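PDB 6T7J: carbon monoxide dehydrogenase from Thermococcus sp. AM4, which catalyses the reversible oxidation of carbon monoxide to carbon dioxide, handing electrons on through iron-sulfur clusters, and is here in a nickel-free form. Local coordinates for residues Ala319-Met324 with Ala486-Leu491; Val20-Glu25 with Pro407-Glu412; Gly302-Gly307 with Thr479-Ile484. One frame throughout, in Å; residues are numbered along the deposited sequence.

Contact 1. Residues Ala319-Met324 with Ala486-Leu491. With MSK (Broken Fe4S4 cluster), chain F.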
ATOM      1  N   ALA A 319     -22.294 -19.349  12.841  1.00 49.61           N
ATOM      2  CA  ALA A 319     -22.396 -20.600  12.101  1.00 49.82           C
ATOM      3  C   ALA A 319     -21.046 -21.246  11.818  1.00 56.62           C
ATOM      4  O   ALA A 319     -20.980 -22.470  11.652  1.00 51.11           O
ATOM      5  CB  ALA A 319     -23.137 -20.370  10.781  1.00 47.24           C
ATOM      6  N   GLY A 320     -19.975 -20.467  11.749  1.00 53.16           N
ATOM      7  CA  GLY A 320     -18.674 -21.036  11.467  1.00 53.16           C
ATOM      8  C   GLY A 320     -17.646 -19.954  11.220  1.00 59.43           C
ATOM      9  O   GLY A 320     -17.951 -18.757  11.207  1.00 54.14           O
ATOM     10  N   SER A 321     -16.415 -20.408  11.017  1.00 54.63           N
ATOM     11  CA  SER A 321     -15.274 -19.528  10.837  1.00 51.64           C
ATOM     12  C   SER A 321     -14.934 -19.407   9.349  1.00 51.59           C
ATOM     13  O   SER A 321     -15.732 -19.778   8.480  1.00 46.25           O
ATOM     14  CB  SER A 321     -14.094 -20.051  11.666  1.00 44.09           C
ATOM     15  OG  SER A 321     -13.683 -21.330  11.213  1.00 44.55           O
ATOM     16  N   PHE A 322     -13.737 -18.898   9.056  1.00 43.74           N
ATOM     17  CA  PHE A 322     -13.282 -18.579   7.708  1.00 45.97           C
ATOM     18  C   PHE A 322     -13.507 -19.729   6.733  1.00 49.93           C
ATOM     19  O   PHE A 322     -14.398 -19.660   5.877  1.00 50.36           O
ATOM     20  CB  PHE A 322     -11.801 -18.192   7.754  1.00 47.29           C
ATOM     21  CG  PHE A 322     -11.217 -17.842   6.418  1.00 51.21           C
ATOM     22  CD1 PHE A 322     -11.780 -16.847   5.638  1.00 48.96           C
ATOM     23  CD2 PHE A 322     -10.095 -18.503   5.947  1.00 46.24           C
ATOM     24  CE1 PHE A 322     -11.241 -16.525   4.407  1.00 43.00           C
ATOM     25  CE2 PHE A 322      -9.550 -18.183   4.721  1.00 45.61           C
ATOM     26  CZ  PHE A 322     -10.125 -17.194   3.948  1.00 45.91           C
ATOM     27  N   LEU A 323     -12.735 -20.805   6.885  1.00 48.96           N
ATOM     28  CA  LEU A 323     -12.743 -21.916   5.941  1.00 46.09           C
ATOM     29  C   LEU A 323     -14.089 -22.625   5.857  1.00 50.13           C
ATOM     30  O   LEU A 323     -14.255 -23.551   5.057  1.00 50.94           O
ATOM     31  CB  LEU A 323     -11.655 -22.923   6.313  1.00 48.90           C
ATOM     32  CG  LEU A 323     -10.254 -22.505   5.873  1.00 48.93           C
ATOM     33  CD1 LEU A 323      -9.217 -23.500   6.363  1.00 48.82           C
ATOM     34  CD2 LEU A 323     -10.201 -22.360   4.362  1.00 43.03           C
ATOM     35  N   MET A 324     -15.059 -22.204   6.666  1.00 49.33           N
ATOM     36  CA  MET A 324     -16.377 -22.817   6.648  1.00 46.21           C
ATOM     37  C   MET A 324     -17.390 -22.052   5.807  1.00 50.47           C
ATOM     38  O   MET A 324     -18.484 -22.580   5.566  1.00 44.41           O
ATOM     39  CB  MET A 324     -16.906 -22.971   8.080  1.00 49.84           C
ATOM     40  CG  MET A 324     -16.041 -23.874   8.948  1.00 47.84           C
ATOM     41  SD  MET A 324     -16.531 -23.898  10.683  1.00 51.59           S
ATOM     42  CE  MET A 324     -18.018 -24.893  10.597  1.00 51.42           C
ATOM     43  N   ALA A 486     -13.229 -21.961  19.297  1.00 50.80           N
ATOM     44  CA  ALA A 486     -13.391 -22.296  20.707  1.00 52.51           C
ATOM     45  C   ALA A 486     -14.863 -22.419  21.074  1.00 51.25           C
ATOM     46  O   ALA A 486     -15.242 -23.287  21.869  1.00 54.72           O
ATOM     47  CB  ALA A 486     -12.704 -21.245  21.578  1.00 46.65           C
ATOM     48  N   ALA A 487     -15.709 -21.564  20.498  1.00 51.86           N
ATOM     49  CA  ALA A 487     -17.137 -21.632  20.778  1.00 52.67           C
ATOM     50  C   ALA A 487     -17.752 -22.897  20.196  1.00 51.38           C
ATOM     51  O   ALA A 487     -18.594 -23.535  20.836  1.00 55.41           O
ATOM     52  CB  ALA A 487     -17.836 -20.387  20.229  1.00 49.69           C
ATOM     53  N   MET A 488     -17.342 -23.279  18.985  1.00 53.26           N
ATOM     54  CA  MET A 488     -17.895 -24.482  18.373  1.00 55.03           C
ATOM     55  C   MET A 488     -17.407 -25.747  19.069  1.00 56.70           C
ATOM     56  O   MET A 488     -18.114 -26.761  19.074  1.00 52.47           O
ATOM     57  CB  MET A 488     -17.546 -24.527  16.887  1.00 52.23           C
ATOM     58  CG  MET A 488     -18.186 -23.424  16.068  1.00 54.29           C
ATOM     59  SD  MET A 488     -17.735 -23.522  14.329  1.00 52.23           S
ATOM     60  CE  MET A 488     -15.952 -23.388  14.443  1.00 46.74           C
ATOM     61  N   GLU A 489     -16.207 -25.713  19.655  1.00 51.77           N
ATOM     62  CA  GLU A 489     -15.699 -26.902  20.330  1.00 53.96           C
ATOM     63  C   GLU A 489     -16.387 -27.125  21.673  1.00 58.05           C
ATOM     64  O   GLU A 489     -16.677 -28.268  22.044  1.00 49.91           O
ATOM     65  CB  GLU A 489     -14.188 -26.797  20.525  1.00 55.55           C
ATOM     66  CG  GLU A 489     -13.599 -27.963  21.294  1.00 57.60           C
ATOM     67  CD  GLU A 489     -13.173 -29.100  20.385  1.00 65.66           C
ATOM     68  OE1 GLU A 489     -13.158 -28.904  19.151  1.00 64.78           O
ATOM     69  OE2 GLU A 489     -12.849 -30.190  20.906  1.00 72.10           O
ATOM     70  N   GLY A 490     -16.656 -26.052  22.410  1.00 53.50           N
ATOM     71  CA  GLY A 490     -17.254 -26.178  23.723  1.00 52.17           C
ATOM     72  C   GLY A 490     -16.390 -25.564  24.801  1.00 53.49           C
ATOM     73  O   GLY A 490     -16.688 -25.682  25.993  1.00 59.03           O
ATOM     74  N   LEU A 491     -15.309 -24.903  24.388  1.00 53.57           N
ATOM     75  CA  LEU A 491     -14.395 -24.262  25.323  1.00 52.05           C
ATOM     76  C   LEU A 491     -14.957 -22.976  25.913  1.00 55.65           C
ATOM     77  O   LEU A 491     -14.310 -22.380  26.781  1.00 55.38           O
ATOM     78  CB  LEU A 491     -13.062 -23.979  24.634  1.00 52.84           C
ATOM     79  CG  LEU A 491     -12.301 -25.217  24.158  1.00 55.98           C
ATOM     80  CD1 LEU A 491     -11.055 -24.814  23.392  1.00 57.63           C
ATOM     81  CD2 LEU A 491     -11.945 -26.110  25.337  1.00 54.04           C
TER
HETATM   82  S1  MSK F 703     -12.340 -12.929   9.691  0.82 53.76           S
HETATM   83  S3  MSK F 703      -8.994 -12.038   9.433  1.00 60.52           S
HETATM   84  S4  MSK F 703      -9.961 -15.202   8.522  0.64 51.58           S
HETATM   85  S5  MSK F 703     -10.145 -13.978  11.745  1.00 55.01           S
HETATM   86 FE1  MSK F 703     -11.889 -10.989  10.758  0.87 63.68          FE
HETATM   87 FE2  MSK F 703     -11.278 -14.924  10.243  0.62 47.25          FE
HETATM   88 FE3  MSK F 703      -8.659 -14.180   9.936  0.55 48.47          FE
HETATM   89 FE4  MSK F 703     -10.557 -13.148   8.303  0.75 48.49          FE
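Met324 and Met488 both set CG anti to their carbonyl carbon, run straight through chi2, and then bend at chi3, in opposite senses (74° for Met324, -59° for Met488). The two thioether ends thereby lie alongside one another, running contrary ways. Met488 CE lies 3.8 Å from Met324 SD, and Met324 CE lies 4.0 Å from Met488 SD. Methionine suits both places, being apolar and pliable enough to fit round a neighbouring sulfur.

Gly320 gives Met488 its floor: Gly320 CA lies 3.9 Å from Met488 SD. A side chain on that glycine would collide with Met324 SD, a sulfur that also takes a weak, fairly straight hydrogen bond from Ser321 N (3.5 Å, 165°).

The contact joins two Rossmann-like domains of the chain. Residues 319-320 belong to the edge strand 318-320 of one parallel sheet, and Met488 sits near the end of helix 480-489, which follows strand 474-478 of the other.

Beyond the strand the chain turns, with Met324 N bonded to Ser321 O, and brings Phe322 to the broken Fe4S4 cluster. Its CB and CG each approach S4 to 3.6 Å, and the ring stands oblique to that sulfide. Ser321 OG hydrogen-bonds Asn452, while Met60 of the second subunit packs on Phe322.

Contact 2. Residues Val20-Glu25 with Pro407-Glu412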
ATOM      1  N   VAL A  20     -17.534 -30.452   9.333  1.00 61.67           N
ATOM      2  CA  VAL A  20     -16.743 -29.991   8.195  1.00 61.28           C
ATOM      3  C   VAL A  20     -16.488 -31.134   7.219  1.00 59.11           C
ATOM      4  O   VAL A  20     -16.585 -30.961   5.996  1.00 60.95           O
ATOM      5  CB  VAL A  20     -15.427 -29.358   8.688  1.00 59.14           C
ATOM      6  CG1 VAL A  20     -14.504 -29.055   7.518  1.00 56.16           C
ATOM      7  CG2 VAL A  20     -15.715 -28.096   9.489  1.00 51.61           C
ATOM      8  N   ALA A  21     -16.167 -32.321   7.741  1.00 66.38           N
ATOM      9  CA  ALA A  21     -15.882 -33.467   6.884  1.00 60.53           C
ATOM     10  C   ALA A  21     -17.092 -33.838   6.032  1.00 62.51           C
ATOM     11  O   ALA A  21     -16.969 -34.049   4.818  1.00 62.48           O
ATOM     12  CB  ALA A  21     -15.440 -34.655   7.735  1.00 56.51           C
ATOM     13  N   GLU A  22     -18.270 -33.938   6.660  1.00 61.10           N
ATOM     14  CA  GLU A  22     -19.479 -34.296   5.922  1.00 63.37           C
ATOM     15  C   GLU A  22     -19.713 -33.346   4.756  1.00 62.64           C
ATOM     16  O   GLU A  22     -20.061 -33.778   3.650  1.00 60.27           O
ATOM     17  CB  GLU A  22     -20.698 -34.291   6.848  1.00 62.42           C
ATOM     18  CG  GLU A  22     -20.410 -34.535   8.320  1.00 63.26           C
ATOM     19  CD  GLU A  22     -21.653 -34.364   9.183  1.00 64.86           C
ATOM     20  OE1 GLU A  22     -22.733 -34.074   8.624  1.00 61.14           O
ATOM     21  OE2 GLU A  22     -21.553 -34.517  10.419  1.00 61.06           O
ATOM     22  N   LEU A  23     -19.501 -32.049   4.977  1.00 59.27           N
ATOM     23  CA  LEU A  23     -19.794 -31.071   3.940  1.00 54.47           C
ATOM     24  C   LEU A  23     -18.722 -31.044   2.860  1.00 55.57           C
ATOM     25  O   LEU A  23     -19.037 -30.794   1.692  1.00 56.57           O
ATOM     26  CB  LEU A  23     -19.970 -29.688   4.562  1.00 57.76           C
ATOM     27  CG  LEU A  23     -21.403 -29.308   4.950  1.00 56.62           C
ATOM     28  CD1 LEU A  23     -22.158 -30.476   5.570  1.00 63.09           C
ATOM     29  CD2 LEU A  23     -21.382 -28.135   5.899  1.00 57.39           C
ATOM     30  N   ILE A  24     -17.464 -31.315   3.213  1.00 56.48           N
ATOM     31  CA  ILE A  24     -16.442 -31.472   2.179  1.00 60.23           C
ATOM     32  C   ILE A  24     -16.779 -32.657   1.282  1.00 60.41           C
ATOM     33  O   ILE A  24     -16.652 -32.586   0.050  1.00 59.10           O
ATOM     34  CB  ILE A  24     -15.048 -31.612   2.816  1.00 60.14           C
ATOM     35  CG1 ILE A  24     -14.672 -30.325   3.547  1.00 53.98           C
ATOM     36  CG2 ILE A  24     -14.001 -31.934   1.758  1.00 65.24           C
ATOM     37  CD1 ILE A  24     -13.329 -30.385   4.228  1.00 58.17           C
ATOM     38  N   GLU A  25     -17.247 -33.758   1.875  1.00 61.46           N
ATOM     39  CA  GLU A  25     -17.621 -34.908   1.059  1.00 60.63           C
ATOM     40  C   GLU A  25     -18.857 -34.620   0.212  1.00 59.51           C
ATOM     41  O   GLU A  25     -18.957 -35.090  -0.927  1.00 59.21           O
ATOM     42  CB  GLU A  25     -17.864 -36.122   1.937  1.00 63.80           C
ATOM     43  CG  GLU A  25     -16.790 -36.358   2.935  1.00 73.91           C
ATOM     44  CD  GLU A  25     -17.244 -37.360   3.919  1.00 81.33           C
ATOM     45  OE1 GLU A  25     -16.696 -37.409   5.051  1.00 87.62           O
ATOM     46  OE2 GLU A  25     -18.098 -38.190   3.514  1.00 77.89           O
ATOM     47  N   PRO A 407     -25.428 -30.215   9.327  1.00 64.25           N
ATOM     48  CA  PRO A 407     -24.892 -31.036  10.418  1.00 61.76           C
ATOM     49  C   PRO A 407     -25.558 -30.681  11.743  1.00 66.34           C
ATOM     50  O   PRO A 407     -25.679 -29.507  12.100  1.00 64.66           O
ATOM     51  CB  PRO A 407     -23.396 -30.700  10.419  1.00 60.91           C
ATOM     52  CG  PRO A 407     -23.126 -30.141   9.055  1.00 58.62           C
ATOM     53  CD  PRO A 407     -24.380 -29.426   8.658  1.00 55.83           C
ATOM     54  N   LYS A 408     -25.995 -31.722  12.464  1.00 66.41           N
ATOM     55  CA  LYS A 408     -26.655 -31.550  13.761  1.00 72.36           C
ATOM     56  C   LYS A 408     -25.804 -30.753  14.735  1.00 67.49           C
ATOM     57  O   LYS A 408     -26.338 -30.073  15.619  1.00 74.16           O
ATOM     58  CB  LYS A 408     -26.975 -32.923  14.366  1.00 76.89           C
ATOM     59  CG  LYS A 408     -28.265 -33.008  15.195  1.00 84.98           C
ATOM     60  CD  LYS A 408     -28.175 -32.234  16.511  1.00 81.14           C
ATOM     61  CE  LYS A 408     -29.440 -32.342  17.344  1.00 73.61           C
ATOM     62  NZ  LYS A 408     -29.271 -31.679  18.669  1.00 80.27           N
ATOM     63  N   HIS A 409     -24.489 -30.817  14.583  1.00 69.56           N
ATOM     64  CA  HIS A 409     -23.575 -30.382  15.627  1.00 64.53           C
ATOM     65  C   HIS A 409     -23.757 -28.907  15.956  1.00 62.97           C
ATOM     66  O   HIS A 409     -23.640 -28.037  15.087  1.00 61.44           O
ATOM     67  CB  HIS A 409     -22.149 -30.684  15.193  1.00 61.29           C
ATOM     68  CG  HIS A 409     -21.945 -32.118  14.818  1.00 62.17           C
ATOM     69  ND1 HIS A 409     -21.793 -33.113  15.757  1.00 63.99           N
ATOM     70  CD2 HIS A 409     -21.894 -32.727  13.610  1.00 69.11           C
ATOM     71  CE1 HIS A 409     -21.642 -34.274  15.144  1.00 76.61           C
ATOM     72  NE2 HIS A 409     -21.699 -34.067  13.841  1.00 71.83           N
ATOM     73  N   LYS A 410     -24.059 -28.646  17.224  1.00 59.90           N
ATOM     74  CA  LYS A 410     -24.346 -27.323  17.746  1.00 58.75           C
ATOM     75  C   LYS A 410     -23.749 -27.254  19.143  1.00 61.04           C
ATOM     76  O   LYS A 410     -23.716 -28.255  19.861  1.00 64.66           O
ATOM     77  CB  LYS A 410     -25.862 -27.070  17.764  1.00 61.48           C
ATOM     78  CG  LYS A 410     -26.310 -25.763  18.387  1.00 62.92           C
ATOM     79  CD  LYS A 410     -27.772 -25.478  18.049  1.00 66.03           C
ATOM     80  CE  LYS A 410     -28.654 -26.702  18.282  1.00 73.78           C
ATOM     81  NZ  LYS A 410     -30.019 -26.331  18.754  1.00 69.41           N
ATOM     82  N   MET A 411     -23.250 -26.081  19.521  1.00 61.51           N
ATOM     83  CA  MET A 411     -22.576 -25.969  20.808  1.00 53.88           C
ATOM     84  C   MET A 411     -22.979 -24.677  21.498  1.00 59.17           C
ATOM     85  O   MET A 411     -23.181 -23.658  20.841  1.00 62.98           O
ATOM     86  CB  MET A 411     -21.054 -26.022  20.636  1.00 60.36           C
ATOM     87  CG  MET A 411     -20.275 -25.951  21.937  1.00 56.77           C
ATOM     88  SD  MET A 411     -20.801 -27.171  23.152  1.00 60.63           S
ATOM     89  CE  MET A 411     -20.020 -28.656  22.521  1.00 46.30           C
ATOM     90  N   GLU A 412     -23.095 -24.714  22.821  1.00 58.30           N
ATOM     91  CA  GLU A 412     -23.387 -23.505  23.573  1.00 57.98           C
ATOM     92  C   GLU A 412     -22.096 -22.759  23.877  1.00 58.76           C
ATOM     93  O   GLU A 412     -21.050 -23.371  24.115  1.00 61.02           O
ATOM     94  CB  GLU A 412     -24.125 -23.824  24.873  1.00 55.84           C
ATOM     95  CG  GLU A 412     -24.514 -22.585  25.654  1.00 64.59           C
ATOM     96  CD  GLU A 412     -25.539 -22.873  26.720  1.00 80.98           C
ATOM     97  OE1 GLU A 412     -25.508 -22.202  27.770  1.00 78.99           O
ATOM     98  OE2 GLU A 412     -26.374 -23.775  26.509  1.00 85.51           O
TER
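Leu23 and Pro407 make the apolar part of this contact, the end of Leu23 coming up against CG, the outermost atom of the proline ring. The CD1 branch does the touching: Leu23 CD1 is 3.6 Å from Pro407 CG and 3.9 Å from Pro407 CD, while Leu23 CD2 stands further back. A branched aliphatic end suits the place because Leu23 must also pack against Leu254 and Leu327. Proline presents a compact carbon surface and has no backbone N-H needing an acceptor.

Helix 20-30, close to the N terminus, is laid in this way over the loop that leads into strand 411-415. That strand pairs antiparallel with 248-252, so the contact joins helix 20-30 to the approach of a two-stranded sheet, on the flank of the chain and making no contact with the broken cluster.

The polar part belongs to Glu22. Its chain is extended beyond CG (chi2 174°), which carries the carboxylate past the proline, Glu22 OE1 lying 3.9 Å from Pro407 CB. OE1 has its hydrogen-bond partner in His405 NE2. Glu22 OE2 reaches the edge of the His409 ring, in its plane, 3.5 Å from His409 NE2 and 3.7 Å from its CD2, while the carboxylate plane is turned 70° from the ring. Glutamate has the length to bond His405 through OE1 while OE2 lies beside His409, and its charge would probably favour the protonated form of His405. Shortened to an alanine here, the side chain would probably leave His405 without its carboxylate mate and the edge of His409 without its acidic neighbour. A phosphate ion, probably from the crystallisation liquor, is modelled beside Glu22 OE2 and His409 NE2, but its position is doubtful.

Contact 3. Residues Gly302-Gly307 with Thr479-Ile484. With MSK (Broken Fe4S4 cluster), chain F.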
ATOM      1  N   GLY A 302     -24.396 -15.714  11.842  1.00 47.87           N
ATOM      2  CA  GLY A 302     -23.237 -14.938  11.459  1.00 45.18           C
ATOM      3  C   GLY A 302     -22.019 -15.783  11.158  1.00 47.28           C
ATOM      4  O   GLY A 302     -21.902 -16.912  11.638  1.00 52.51           O
ATOM      5  N   MET A 303     -21.105 -15.245  10.355  1.00 49.58           N
ATOM      6  CA  MET A 303     -19.841 -15.901  10.070  1.00 51.54           C
ATOM      7  C   MET A 303     -18.725 -14.872  10.146  1.00 54.33           C
ATOM      8  O   MET A 303     -18.920 -13.698   9.817  1.00 53.51           O
ATOM      9  CB  MET A 303     -19.841 -16.574   8.690  1.00 56.25           C
ATOM     10  CG  MET A 303     -20.788 -17.759   8.573  1.00 62.46           C
ATOM     11  SD  MET A 303     -20.352 -18.863   7.214  1.00 64.85           S
ATOM     12  CE  MET A 303     -19.242 -19.988   8.055  1.00 53.77           C
ATOM     13  N   CYS A 304     -17.562 -15.327  10.597  1.00 52.81           N
ATOM     14  CA  CYS A 304     -16.344 -14.515  10.696  1.00 54.60           C
ATOM     15  C   CYS A 304     -16.611 -13.324  11.621  1.00 51.28           C
ATOM     16  O   CYS A 304     -17.422 -13.415  12.552  1.00 50.12           O
ATOM     17  CB  CYS A 304     -15.858 -14.149   9.306  1.00 52.29           C
ATOM     18  SG  CYS A 304     -15.085 -15.527   8.424  1.00 59.90           S
ATOM     19  N   CYS A 305     -15.944 -12.195  11.375  1.00 51.02           N
ATOM     20  CA  CYS A 305     -15.867 -11.155  12.394  1.00 53.56           C
ATOM     21  C   CYS A 305     -17.167 -10.367  12.530  1.00 56.16           C
ATOM     22  O   CYS A 305     -17.522  -9.956  13.637  1.00 49.67           O
ATOM     23  CB  CYS A 305     -14.690 -10.225  12.103  1.00 49.81           C
ATOM     24  SG  CYS A 305     -13.118 -10.851  12.748  1.00 60.43           S
ATOM     25  N   THR A 306     -17.897 -10.137  11.436  1.00 53.94           N
ATOM     26  CA  THR A 306     -19.199  -9.494  11.591  1.00 54.95           C
ATOM     27  C   THR A 306     -20.171 -10.407  12.335  1.00 54.60           C
ATOM     28  O   THR A 306     -21.000  -9.929  13.131  1.00 51.72           O
ATOM     29  CB  THR A 306     -19.746  -9.066  10.222  1.00 53.18           C
ATOM     30  OG1 THR A 306     -20.645  -7.962  10.386  1.00 55.00           O
ATOM     31  CG2 THR A 306     -20.465 -10.208   9.507  1.00 45.79           C
ATOM     32  N   GLY A 307     -20.049 -11.721  12.125  1.00 51.86           N
ATOM     33  CA  GLY A 307     -20.785 -12.662  12.948  1.00 53.30           C
ATOM     34  C   GLY A 307     -20.397 -12.557  14.407  1.00 53.49           C
ATOM     35  O   GLY A 307     -21.251 -12.636  15.290  1.00 53.55           O
ATOM     36  N   THR A 479      -9.885 -13.606  20.180  1.00 51.60           N
ATOM     37  CA  THR A 479     -10.791 -12.969  19.228  1.00 53.97           C
ATOM     38  C   THR A 479     -10.864 -13.766  17.933  1.00 47.20           C
ATOM     39  O   THR A 479     -10.108 -14.716  17.708  1.00 48.88           O
ATOM     40  CB  THR A 479     -10.366 -11.530  18.894  1.00 50.61           C
ATOM     41  OG1 THR A 479      -9.321 -11.555  17.913  1.00 51.70           O
ATOM     42  CG2 THR A 479      -9.884 -10.787  20.136  1.00 49.31           C
ATOM     43  N   GLY A 480     -11.806 -13.359  17.080  1.00 54.92           N
ATOM     44  CA  GLY A 480     -11.865 -13.786  15.695  1.00 49.65           C
ATOM     45  C   GLY A 480     -12.245 -15.244  15.499  1.00 52.22           C
ATOM     46  O   GLY A 480     -13.034 -15.839  16.250  1.00 51.82           O
ATOM     47  N   CYS A 481     -11.673 -15.830  14.445  1.00 45.37           N
ATOM     48  CA  CYS A 481     -11.999 -17.208  14.118  1.00 52.59           C
ATOM     49  C   CYS A 481     -11.454 -18.182  15.155  1.00 50.52           C
ATOM     50  O   CYS A 481     -11.993 -19.286  15.281  1.00 47.33           O
ATOM     51  CB  CYS A 481     -11.496 -17.552  12.714  1.00 49.83           C
ATOM     52  SG  CYS A 481     -12.374 -16.674  11.377  1.00 55.26           S
ATOM     53  N   TRP A 482     -10.433 -17.797  15.930  1.00 53.67           N
ATOM     54  CA  TRP A 482     -10.111 -18.600  17.106  1.00 51.47           C
ATOM     55  C   TRP A 482     -11.294 -18.664  18.048  1.00 52.23           C
ATOM     56  O   TRP A 482     -11.592 -19.724  18.611  1.00 50.88           O
ATOM     57  CB  TRP A 482      -8.905 -18.060  17.877  1.00 50.42           C
ATOM     58  CG  TRP A 482      -8.773 -18.821  19.190  1.00 54.03           C
ATOM     59  CD1 TRP A 482      -8.112 -19.999  19.387  1.00 51.68           C
ATOM     60  CD2 TRP A 482      -9.380 -18.493  20.454  1.00 53.08           C
ATOM     61  NE1 TRP A 482      -8.240 -20.407  20.692  1.00 51.02           N
ATOM     62  CE2 TRP A 482      -9.019 -19.504  21.366  1.00 49.40           C
ATOM     63  CE3 TRP A 482     -10.183 -17.440  20.902  1.00 51.87           C
ATOM     64  CZ2 TRP A 482      -9.431 -19.491  22.695  1.00 45.65           C
ATOM     65  CZ3 TRP A 482     -10.594 -17.432  22.223  1.00 45.58           C
ATOM     66  CH2 TRP A 482     -10.213 -18.447  23.106  1.00 48.06           C
ATOM     67  N   SER A 483     -11.963 -17.532  18.276  1.00 51.53           N
ATOM     68  CA  SER A 483     -13.095 -17.543  19.187  1.00 51.88           C
ATOM     69  C   SER A 483     -14.252 -18.344  18.606  1.00 48.45           C
ATOM     70  O   SER A 483     -14.941 -19.055  19.338  1.00 56.72           O
ATOM     71  CB  SER A 483     -13.525 -16.119  19.524  1.00 50.20           C
ATOM     72  OG  SER A 483     -12.438 -15.400  20.075  1.00 50.08           O
ATOM     73  N   ILE A 484     -14.450 -18.267  17.289  1.00 48.47           N
ATOM     74  CA  ILE A 484     -15.476 -19.116  16.675  1.00 50.54           C
ATOM     75  C   ILE A 484     -15.135 -20.590  16.870  1.00 47.54           C
ATOM     76  O   ILE A 484     -16.013 -21.408  17.182  1.00 52.90           O
ATOM     77  CB  ILE A 484     -15.657 -18.762  15.188  1.00 48.14           C
ATOM     78  CG1 ILE A 484     -16.021 -17.286  15.035  1.00 51.66           C
ATOM     79  CG2 ILE A 484     -16.741 -19.630  14.567  1.00 47.69           C
ATOM     80  CD1 ILE A 484     -16.106 -16.827  13.599  1.00 53.73           C
TER
HETATM   81  S1  MSK F 703     -12.340 -12.929   9.691  0.82 53.76           S
HETATM   82  S3  MSK F 703      -8.994 -12.038   9.433  1.00 60.52           S
HETATM   83  S4  MSK F 703      -9.961 -15.202   8.522  0.64 51.58           S
HETATM   84  S5  MSK F 703     -10.145 -13.978  11.745  1.00 55.01           S
HETATM   85 FE1  MSK F 703     -11.889 -10.989  10.758  0.87 63.68          FE
HETATM   86 FE2  MSK F 703     -11.278 -14.924  10.243  0.62 47.25          FE
HETATM   87 FE3  MSK F 703      -8.659 -14.180   9.936  0.55 48.47          FE
HETATM   88 FE4  MSK F 703     -10.557 -13.148   8.303  0.75 48.49          FE
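Cluster C, the site at which carbon monoxide dehydrogenases oxidise CO, is bound by both of these segments, present here as a broken, nickel-free Fe4S4 cluster. Each segment is the turn from a parallel strand into a helix, 297-303 into 304-314 and 474-478 into 480-489, in the two Rossmann-like domains of the chain. The helix starts lie near the cluster, where their positive ends would tend to favour its electron-rich sulfurs.

Cysteine supplies a thiolate, the usual ligand of iron in iron-sulfur clusters. Cys305 SG binds FE1 at 2.3 Å, an iron that His269 also holds, and Cys481 SG binds FE2 at 2.4 Å. In both residues SG is anti to the carbonyl carbon (chi1 -84° in Cys305, -68° in Cys481), which swings the sulfur away from its helix onto the metal. Cys304 lines the pocket without binding an iron: its CB lies 3.7 Å from the sulfide S1, and its SG comes within 4.2 Å of Cys481 SG.

Glycines allow the turns to close up. Gly480 has a positive phi of 70°, and a CB there would be crowded by S5; its CA stands 4.3 Å from Cys305 SG. On the other segment, a side chain at Gly302 would strike Gly307, and one at Gly307 would strike Met303.

Away from the irons, Ile484 reaches across from further along helix 480-489, its long branch setting CD1 3.7 Å from both N and CA of Cys304.

How the contacts relate
From the N terminus the chain passes 20-25, 302-307, 319-324, 407-412, 479-484 and 486-491 in turn. Contact 2 closes the first loop at 407-412, contact 3 the next at 479-484, and contact 1 the last at 486-491; every pair of loops crosses and none is nested. Contacts 1 and 3 share helix 480-489 and neighbouring strands of one sheet, with a probable hydrogen bond from Ala319 N to Gly302 O, so together they fasten the two Rossmann-like domains beside the cluster. Contact 2 adds the N-terminal helix. It meets contact 1 where Met411 packs on residues 487-490, but its centre stays about 17 Å from that of contact 3.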